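Side-chain contact in beta-lactamase Rm3 (Uncultured bacterium, PDB 5IQK), which probably hydrolyses beta-lactam antibiotics as a zinc-dependent enzyme of metallo-beta-lactamase subclass B3: residues E88-S93 with P126-M131. Numbering follows the deposited sequence.
Sequences ELQRRS and PPVKDM
Q90 and the backbone of K129 and D130 illustrate how a single side-chain amide can bind an irregular chain as a strand would, offering an acceptor and a donor to consecutive peptide groups. The setting is the seven-stranded mixed sheet of the metallo-beta-lactamase fold: helix 86-93 leads into strand 96-99, and segment 126-131 is loop until M131, where strand 131-133 begins, lying beside 96-99 at the sheet's edge. Followed in sequence order, the loop first meets the amide at V128, whose CG1 rests 3.6 Å from Q90 OE1. V128 packs as well on V97 and on L107 of helix 101-109. Next comes K129, which approaches mainly through its root: the backbone N makes a weak, bent hydrogen bond to Q90 OE1 at 3.4 Å, CB lies 3.7 Å from the same oxygen, and the extended aliphatic chain then leads away from the helix. D130 is held through both its backbone N and its backbone O, each bound to the same amide. D130 N donates to Q90 OE1 at 3.2 Å in a nearly straight bond, arriving tilted 23° from the carbonyl plane, and OE1 thus accepts from two successive backbone N-H groups. Q90 reaches this far because CG stands anti to its backbone N (chi1 170°) and the chain stays extended beyond it. The amide nitrogen does double duty, since NE2 also donates to A95 O, just past the helix end; bonds to both its nitrogen and its oxygen should fix the rotation of the amide. The remaining bond runs from Q90 NE2 to D130 O at 2.9 Å, almost straight at 169°, with NE2 on a lone pair of the carbonyl and D130 O in the plane of the glutamine amide.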
# COMPACT_ATOMS: atom_id res chain seq x y z
N GLU A 88 -10.26 -10.94 6.74
CA GLU A 88 -11.17 -11.66 5.85
C GLU A 88 -10.43 -12.27 4.67
O GLU A 88 -10.70 -13.41 4.28
CB GLU A 88 -12.29 -10.74 5.35
CG GLU A 88 -13.26 -11.42 4.38
CD GLU A 88 -14.55 -10.64 4.18
OE1 GLU A 88 -14.69 -9.53 4.74
OE2 GLU A 88 -15.44 -11.14 3.45
N LEU A 89 -9.50 -11.52 4.09
CA LEU A 89 -8.72 -12.01 2.97
C LEU A 89 -7.89 -13.22 3.40
O LEU A 89 -7.80 -14.21 2.66
CB LEU A 89 -7.83 -10.91 2.41
CG LEU A 89 -8.60 -9.76 1.75
CD1 LEU A 89 -7.68 -8.61 1.43
CD2 LEU A 89 -9.32 -10.26 0.49
N GLN A 90 -7.33 -13.16 4.60
CA GLN A 90 -6.59 -14.30 5.13
C GLN A 90 -7.48 -15.52 5.32
O GLN A 90 -7.11 -16.62 4.93
CB GLN A 90 -5.93 -13.93 6.46
CG GLN A 90 -5.34 -15.12 7.21
CD GLN A 90 -4.30 -14.67 8.22
OE1 GLN A 90 -4.63 -14.38 9.37
NE2 GLN A 90 -3.04 -14.63 7.80
N ARG A 91 -8.66 -15.32 5.91
CA ARG A 91 -9.57 -16.44 6.12
C ARG A 91 -9.97 -17.11 4.81
O ARG A 91 -10.08 -18.33 4.74
CB ARG A 91 -10.82 -15.99 6.87
CG ARG A 91 -10.65 -15.89 8.37
CD ARG A 91 -12.01 -15.81 9.05
NE ARG A 91 -12.85 -14.74 8.50
CZ ARG A 91 -12.80 -13.48 8.90
NH1 ARG A 91 -11.96 -13.11 9.86
NH2 ARG A 91 -13.60 -12.57 8.35
N ARG A 92 -10.18 -16.30 3.77
CA ARG A 92 -10.67 -16.83 2.50
C ARG A 92 -9.56 -17.47 1.66
O ARG A 92 -9.83 -18.28 0.77
CB ARG A 92 -11.36 -15.72 1.69
CG ARG A 92 -12.70 -15.24 2.26
CD ARG A 92 -13.81 -16.26 2.04
NE ARG A 92 -14.05 -16.51 0.62
CZ ARG A 92 -14.85 -15.77 -0.15
NH1 ARG A 92 -15.52 -14.75 0.37
NH2 ARG A 92 -15.00 -16.06 -1.43
N SER A 93 -8.31 -17.09 1.93
CA SER A 93 -7.18 -17.62 1.16
C SER A 93 -6.34 -18.61 1.95
O SER A 93 -5.65 -19.46 1.36
CB SER A 93 -6.31 -16.47 0.68
OG SER A 93 -5.73 -15.78 1.78
N PRO A 126 -10.71 -5.86 12.48
CA PRO A 126 -10.49 -7.27 12.81
C PRO A 126 -9.01 -7.65 12.90
O PRO A 126 -8.25 -7.41 11.97
CB PRO A 126 -11.17 -8.01 11.65
CG PRO A 126 -12.24 -7.08 11.21
CD PRO A 126 -11.63 -5.71 11.33
N PRO A 127 -8.60 -8.23 14.04
CA PRO A 127 -7.19 -8.61 14.23
C PRO A 127 -6.74 -9.68 13.23
O PRO A 127 -7.51 -10.59 12.89
CB PRO A 127 -7.16 -9.16 15.66
CG PRO A 127 -8.36 -8.53 16.33
CD PRO A 127 -9.40 -8.50 15.25
N VAL A 128 -5.49 -9.58 12.77
CA VAL A 128 -4.95 -10.56 11.85
C VAL A 128 -4.25 -11.62 12.67
O VAL A 128 -3.41 -11.31 13.52
CB VAL A 128 -3.96 -9.94 10.85
CG1 VAL A 128 -3.42 -11.03 9.93
CG2 VAL A 128 -4.66 -8.86 10.04
N LYS A 129 -4.62 -12.87 12.41
CA LYS A 129 -4.25 -14.00 13.24
C LYS A 129 -2.80 -14.47 13.01
O LYS A 129 -2.04 -14.63 13.96
CB LYS A 129 -5.26 -15.13 12.98
CG LYS A 129 -5.36 -16.22 14.04
CD LYS A 129 -6.27 -17.36 13.55
CE LYS A 129 -6.72 -18.26 14.70
NZ LYS A 129 -7.34 -19.53 14.24
N ASP A 130 -2.44 -14.68 11.75
CA ASP A 130 -1.16 -15.32 11.42
C ASP A 130 -0.29 -14.44 10.52
O ASP A 130 -0.72 -14.03 9.44
CB ASP A 130 -1.40 -16.67 10.78
CG ASP A 130 -2.16 -17.61 11.68
OD1 ASP A 130 -1.71 -17.83 12.83
OD2 ASP A 130 -3.22 -18.13 11.26
N MET A 131 0.93 -14.16 10.97
CA MET A 131 1.77 -13.18 10.28
C MET A 131 3.25 -13.55 10.16
O MET A 131 3.76 -14.34 10.94
CB MET A 131 1.66 -11.84 10.98
CG MET A 131 0.31 -11.17 10.78
SD MET A 131 0.34 -9.55 11.50
CE MET A 131 0.26 -9.94 13.24